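Long-range contacts in phosphoserine phosphatase RsbX (Bacillus subtilis, PDB 3W43), which dephosphorylates the regulator RsbS and negatively regulates sigma-B activity: residues Glu20-Cys25 with Leu46-Leu51; Val110-His115 with Phe151-Asp156. One frame throughout, in Å; residues are numbered along the deposited sequence.

Contact 1 (Glu20-Cys25 with Leu46-Leu51) comes first along the chain and closes before contact 2 (Val110-His115 with Phe151-Asp156) opens. Their centres lie about 21 Å apart, and their nearest atoms are about 7 Å apart without touching. Contact 1 sits at the surface, where a loop meets the run into helix 49-66. Contact 2 is buried, its centre about 6 Å from that of the chain, and pairs strands 111-115 and 150-154 of the six-stranded sheet. Each contact supplies a ligand to a different manganese ion. Water 4 and Asp44 bind both ions, so both contacts border one dinuclear metal site of the PPM-type phosphatase.

Contact 1: Glu20-Cys25 with Leu46-Leu51; sequences EGKSIC and LGSGSL. With MN (manganese (II) ion), chain C.
The backbones come nearest at Ile24 and Gly49, whose CA atoms are 5.3 Å apart, where the loop Glu20-Cys25 passes Ser48-Ser50 on the run into helix 49-66. The direct touch is van der Waals contact of one methyl with a peptide group. Ile24 CG2 presses on the peptide that joins Gly49 to Ser50, at 3.3 Å from Ser50 N. The same methyl lies 4.0 Å from Ser50 CB. With CG1 anti to the backbone N (chi1 -168°), CG2 lies between the backbone N and the carbonyl carbon and faces Gly49. Gly49 has phi 67°, a value favoured by glycine, and presents bare backbone to this methyl.

Lys22 reaches Ser48 along its outer carbons. Its chain bends at chi2 (-63°) and then runs extended, which brings CE to 3.5 Å from Ser48 OG. The ammonium group meets the hydroxyl through water. Water 1 accepts from Lys22 NZ at 2.8 Å and is also bonded to Ser48 OG at 2.9 Å. Water 2 makes a second, longer bridge between the same two groups. Water 3 joins the backbones: it donates to Ile24 O at 2.8 Å and accepts from Gly49 N.

Gly47 O binds a manganese ion at 2.2 Å. Waters 4, 5 and 6 are further ligands, and Asp44 and Gly45 complete its coordination. Asn53, on helix 49-66, donates from ND2 to Cys25 O and gives the loop a direct polar tie to the helix.

Between the two segments, then, the polar links are carried by water, and direct touching falls mainly to Ile24 and the end of Lys22. The lysine charge sits at Ser48, beside the Asp44-Gly45-Gly47 metal-binding turn of this PPM-type phosphatase, and is probably screened in part by its waters.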
loop_
_atom_site.group_PDB
_atom_site.type_symbol
_atom_site.label_atom_id
_atom_site.label_comp_id
_atom_site.label_asym_id
_atom_site.label_seq_id
_atom_site.Cartn_x
_atom_site.Cartn_y
_atom_site.Cartn_z
ATOM N N GLU A 20 -15.630 8.428 -9.298
ATOM C CA GLU A 20 -16.672 9.376 -9.680
ATOM C C GLU A 20 -18.022 8.974 -9.100
ATOM O O GLU A 20 -18.430 7.817 -9.190
ATOM C CB GLU A 20 -16.780 9.416 -11.206
ATOM C CG GLU A 20 -17.595 10.578 -11.734
ATOM C CD GLU A 20 -16.750 11.823 -11.858
ATOM O OE1 GLU A 20 -16.089 11.986 -12.907
ATOM O OE2 GLU A 20 -16.737 12.631 -10.906
ATOM N N GLY A 21 -18.692 9.935 -8.470
ATOM C CA GLY A 21 -20.045 9.730 -7.956
ATOM C C GLY A 21 -20.139 8.990 -6.631
ATOM O O GLY A 21 -21.243 8.670 -6.184
ATOM N N LYS A 22 -19.002 8.743 -5.978
ATOM C CA LYS A 22 -19.023 8.004 -4.718
ATOM C C LYS A 22 -18.570 8.862 -3.547
ATOM O O LYS A 22 -17.556 9.568 -3.643
ATOM C CB LYS A 22 -18.123 6.764 -4.795
ATOM C CG LYS A 22 -18.252 5.956 -6.084
ATOM C CD LYS A 22 -19.630 5.366 -6.298
ATOM C CE LYS A 22 -19.661 4.619 -7.619
ATOM N NZ LYS A 22 -20.944 3.894 -7.854
ATOM N N SER A 23 -19.299 8.767 -2.436
ATOM C CA SER A 23 -18.967 9.534 -1.231
ATOM C C SER A 23 -18.034 8.798 -0.274
ATOM O O SER A 23 -17.286 9.422 0.479
ATOM C CB SER A 23 -20.244 9.945 -0.511
ATOM O OG SER A 23 -20.929 10.913 -1.282
ATOM N N ILE A 24 -18.074 7.471 -0.312
ATOM C CA ILE A 24 -17.183 6.641 0.487
ATOM C C ILE A 24 -16.256 5.890 -0.449
ATOM O O ILE A 24 -16.667 5.452 -1.528
ATOM C CB ILE A 24 -17.965 5.674 1.408
ATOM C CG1 ILE A 24 -17.035 5.018 2.436
ATOM C CG2 ILE A 24 -18.729 4.650 0.616
ATOM C CD1 ILE A 24 -17.699 4.708 3.766
ATOM N N CYS A 25 -14.994 5.772 -0.045
ATOM C CA CYS A 25 -13.994 5.090 -0.841
ATOM C C CYS A 25 -14.024 3.586 -0.615
ATOM O O CYS A 25 -14.070 3.106 0.521
ATOM C CB CYS A 25 -12.616 5.636 -0.501
ATOM S SG CYS A 25 -11.356 5.236 -1.732
ATOM N N LEU A 46 -13.602 -5.161 -3.237
ATOM C CA LEU A 46 -14.201 -5.456 -4.536
ATOM C C LEU A 46 -15.339 -4.491 -4.852
ATOM O O LEU A 46 -16.165 -4.183 -3.996
ATOM C CB LEU A 46 -14.673 -6.902 -4.603
ATOM C CG LEU A 46 -13.647 -7.874 -5.177
ATOM C CD1 LEU A 46 -12.314 -7.913 -4.445
ATOM C CD2 LEU A 46 -14.273 -9.259 -5.254
ATOM N N GLY A 47 -15.360 -4.008 -6.091
ATOM C CA GLY A 47 -16.309 -2.982 -6.500
ATOM C C GLY A 47 -15.886 -1.629 -5.979
ATOM O O GLY A 47 -14.688 -1.318 -5.876
ATOM N N SER A 48 -16.871 -0.821 -5.613
ATOM C CA SER A 48 -16.611 0.525 -5.110
ATOM C C SER A 48 -17.647 0.876 -4.060
ATOM O O SER A 48 -18.523 0.072 -3.753
ATOM C CB SER A 48 -16.605 1.553 -6.250
ATOM O OG SER A 48 -17.883 1.651 -6.872
ATOM N N GLY A 49 -17.545 2.068 -3.490
ATOM C CA GLY A 49 -18.575 2.556 -2.586
ATOM C C GLY A 49 -18.668 1.787 -1.281
ATOM O O GLY A 49 -17.695 1.185 -0.819
ATOM N N SER A 50 -19.854 1.816 -0.684
ATOM C CA SER A 50 -20.013 1.372 0.694
ATOM C C SER A 50 -19.713 -0.117 0.862
ATOM O O SER A 50 -19.123 -0.522 1.857
ATOM C CB SER A 50 -21.414 1.728 1.210
ATOM O OG SER A 50 -22.407 1.048 0.473
ATOM N N LEU A 51 -20.111 -0.937 -0.105
ATOM C CA LEU A 51 -19.884 -2.371 0.031
ATOM C C LEU A 51 -18.424 -2.782 -0.165
ATOM O O LEU A 51 -17.938 -3.709 0.483
ATOM C CB LEU A 51 -20.812 -3.160 -0.881
ATOM C CG LEU A 51 -22.271 -3.159 -0.423
ATOM C CD1 LEU A 51 -23.178 -3.611 -1.545
ATOM C CD2 LEU A 51 -22.472 -4.047 0.797
HETATM MN MN MN C . -12.524 -1.578 -5.414
HETATM O O HOH W 1 -20.412 2.214 -5.623
HETATM O O HOH W 2 -19.533 1.834 -9.664
HETATM O O HOH W 3 -16.033 4.362 -3.984
HETATM O O HOH W 4 -11.890 -0.505 -7.176
HETATM O O HOH W 5 -12.250 0.331 -4.302
HETATM O O HOH W 6 -12.003 -3.374 -6.764
#

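Contact 2: Val110-His115 with Phe151-Asp156; sequences VRFILH and FIIHTD. With MN (manganese (II) ion), chain B.
Two neighbouring antiparallel strands of the six-stranded sheet form this contact, 111-115 beside 150-154. The axes of 111-115 and 151-154 approach to 4.8 Å, their directions 174° apart. Arg111 with His154 and Ile113 with Ile152 are hydrogen-bonded pairs, each joined by two backbone bonds. Phe112 with Ile153 and Leu114 with Phe151 are non-hydrogen-bonded pairs.

On the Arg111 face, Arg111 CB makes a CH-pi contact over one face of the His154 ring, 4.1 Å from its centroid. The guanidinium and ring planes are 20° apart. His154 CG lies between the backbone N and the carbonyl carbon (chi1 69°), setting the ring beside Arg111. His154 ND1 donates to Thr155 O at 2.9 Å, from above the carbonyl plane, which helps to fix the ring. Ile113 CD1 meets Ile152 CG2 at 3.8 Å, near helix 163-169.

On the other face, Phe112 CD1 touches Ile153 CG1 at 3.6 Å, and Phe112 CE1 reaches Phe151 CB at 3.7 Å. Strands 37-45 and 88-96 cover this side.

Asp156 OD1 binds manganese at 2.1 Å, and OD2 accepts from water 7, another ligand. Asp44 and Asp189 also coordinate it. A beta sandwich with acidic metal ligands at strand ends is characteristic of PPM-type phosphatases.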
loop_
_atom_site.group_PDB
_atom_site.type_symbol
_atom_site.label_atom_id
_atom_site.label_comp_id
_atom_site.label_asym_id
_atom_site.label_seq_id
_atom_site.Cartn_x
_atom_site.Cartn_y
_atom_site.Cartn_z
ATOM N N VAL A 110 -2.810 -4.781 -6.010
ATOM C CA VAL A 110 -2.274 -3.651 -5.272
ATOM C C VAL A 110 -0.766 -3.811 -5.445
ATOM O O VAL A 110 -0.213 -4.888 -5.180
ATOM C CB VAL A 110 -2.691 -3.689 -3.781
ATOM C CG1 VAL A 110 -2.151 -2.470 -3.045
ATOM C CG2 VAL A 110 -4.227 -3.732 -3.634
ATOM N N ARG A 111 -0.107 -2.754 -5.913
ATOM C CA ARG A 111 1.296 -2.826 -6.333
ATOM C C ARG A 111 2.232 -2.115 -5.387
ATOM O O ARG A 111 1.881 -1.083 -4.830
ATOM C CB ARG A 111 1.450 -2.259 -7.746
ATOM C CG ARG A 111 0.801 -3.128 -8.793
ATOM C CD ARG A 111 0.829 -2.493 -10.160
ATOM N NE ARG A 111 0.112 -3.311 -11.129
ATOM C CZ ARG A 111 0.665 -4.207 -11.943
ATOM N NH1 ARG A 111 1.976 -4.434 -11.933
ATOM N NH2 ARG A 111 -0.109 -4.886 -12.777
ATOM N N PHE A 112 3.413 -2.695 -5.230
ATOM C CA PHE A 112 4.495 -2.138 -4.420
ATOM C C PHE A 112 5.734 -2.025 -5.278
ATOM O O PHE A 112 6.132 -2.996 -5.936
ATOM C CB PHE A 112 4.753 -3.082 -3.245
ATOM C CG PHE A 112 5.991 -2.787 -2.411
ATOM C CD1 PHE A 112 6.191 -1.549 -1.789
ATOM C CD2 PHE A 112 6.915 -3.805 -2.183
ATOM C CE1 PHE A 112 7.313 -1.336 -0.983
ATOM C CE2 PHE A 112 8.015 -3.600 -1.390
ATOM C CZ PHE A 112 8.222 -2.371 -0.789
ATOM N N ILE A 113 6.353 -0.852 -5.264
ATOM C CA ILE A 113 7.597 -0.637 -5.995
ATOM C C ILE A 113 8.552 0.071 -5.048
ATOM O O ILE A 113 8.219 1.137 -4.511
ATOM C CB ILE A 113 7.387 0.211 -7.271
ATOM C CG1 ILE A 113 6.359 -0.442 -8.214
ATOM C CG2 ILE A 113 8.716 0.450 -7.985
ATOM C CD1 ILE A 113 4.919 0.014 -8.013
ATOM N N LEU A 114 9.725 -0.530 -4.842
ATOM C CA LEU A 114 10.770 0.071 -4.034
ATOM C C LEU A 114 11.948 0.378 -4.940
ATOM O O LEU A 114 12.426 -0.479 -5.680
ATOM C CB LEU A 114 11.174 -0.852 -2.882
ATOM C CG LEU A 114 12.190 -0.191 -1.936
ATOM C CD1 LEU A 114 11.839 -0.387 -0.482
ATOM C CD2 LEU A 114 13.629 -0.582 -2.214
ATOM N N HIS A 115 12.405 1.622 -4.883
ATOM C CA HIS A 115 13.481 2.156 -5.712
ATOM C C HIS A 115 14.674 2.482 -4.824
ATOM O O HIS A 115 14.515 3.256 -3.892
ATOM C CB HIS A 115 13.003 3.452 -6.390
ATOM C CG HIS A 115 14.117 4.264 -6.975
ATOM N ND1 HIS A 115 14.702 5.320 -6.309
ATOM C CD2 HIS A 115 14.777 4.149 -8.152
ATOM C CE1 HIS A 115 15.665 5.828 -7.056
ATOM N NE2 HIS A 115 15.732 5.136 -8.179
ATOM N N PHE A 151 9.599 4.304 -1.923
ATOM C CA PHE A 151 8.636 3.332 -2.394
ATOM C C PHE A 151 7.277 3.950 -2.629
ATOM O O PHE A 151 6.964 5.034 -2.114
ATOM C CB PHE A 151 8.526 2.139 -1.428
ATOM C CG PHE A 151 7.928 2.480 -0.090
ATOM C CD1 PHE A 151 6.551 2.514 0.093
ATOM C CD2 PHE A 151 8.755 2.778 0.995
ATOM C CE1 PHE A 151 6.002 2.855 1.335
ATOM C CE2 PHE A 151 8.210 3.106 2.227
ATOM C CZ PHE A 151 6.836 3.142 2.398
ATOM N N ILE A 152 6.460 3.226 -3.390
ATOM C CA ILE A 152 5.037 3.486 -3.487
ATOM C C ILE A 152 4.267 2.173 -3.326
ATOM O O ILE A 152 4.726 1.117 -3.792
ATOM C CB ILE A 152 4.687 4.195 -4.834
ATOM C CG1 ILE A 152 3.239 4.703 -4.838
ATOM C CG2 ILE A 152 4.980 3.292 -6.041
ATOM C CD1 ILE A 152 2.901 5.589 -6.035
ATOM N N ILE A 153 3.118 2.262 -2.654
ATOM C CA ILE A 153 2.121 1.207 -2.723
ATOM C C ILE A 153 0.866 1.855 -3.293
ATOM O O ILE A 153 0.450 2.918 -2.821
ATOM C CB ILE A 153 1.797 0.598 -1.336
ATOM C CG1 ILE A 153 3.033 -0.060 -0.729
ATOM C CG2 ILE A 153 0.669 -0.429 -1.445
ATOM C CD1 ILE A 153 2.849 -0.498 0.720
ATOM N N HIS A 154 0.237 1.245 -4.290
ATOM C CA HIS A 154 -0.927 1.872 -4.903
ATOM C C HIS A 154 -1.978 0.894 -5.351
ATOM O O HIS A 154 -1.665 -0.223 -5.809
ATOM C CB HIS A 154 -0.526 2.813 -6.054
ATOM C CG HIS A 154 0.017 2.140 -7.281
ATOM N ND1 HIS A 154 -0.798 1.671 -8.288
ATOM C CD2 HIS A 154 1.291 1.932 -7.702
ATOM C CE1 HIS A 154 -0.051 1.182 -9.263
ATOM N NE2 HIS A 154 1.220 1.338 -8.939
ATOM N N THR A 155 -3.230 1.317 -5.229
ATOM C CA THR A 155 -4.313 0.542 -5.814
ATOM C C THR A 155 -4.378 0.706 -7.323
ATOM O O THR A 155 -3.714 1.569 -7.916
ATOM C CB THR A 155 -5.677 0.861 -5.171
ATOM O OG1 THR A 155 -6.010 2.236 -5.413
ATOM C CG2 THR A 155 -5.655 0.571 -3.682
ATOM N N ASP A 156 -5.183 -0.149 -7.940
ATOM C CA ASP A 156 -5.289 -0.213 -9.389
ATOM C C ASP A 156 -6.007 0.991 -10.011
ATOM O O ASP A 156 -6.057 1.111 -11.224
ATOM C CB ASP A 156 -5.907 -1.554 -9.818
ATOM C CG ASP A 156 -7.302 -1.776 -9.259
ATOM O OD1 ASP A 156 -7.936 -0.806 -8.793
ATOM O OD2 ASP A 156 -7.771 -2.941 -9.296
HETATM MN MN MN B . -9.758 -0.629 -7.698
HETATM O O HOH W 7 -10.357 -2.467 -8.826
HETATM O O HOH W 4 -11.890 -0.505 -7.176
HETATM O O HOH W 8 -9.140 1.051 -6.451
#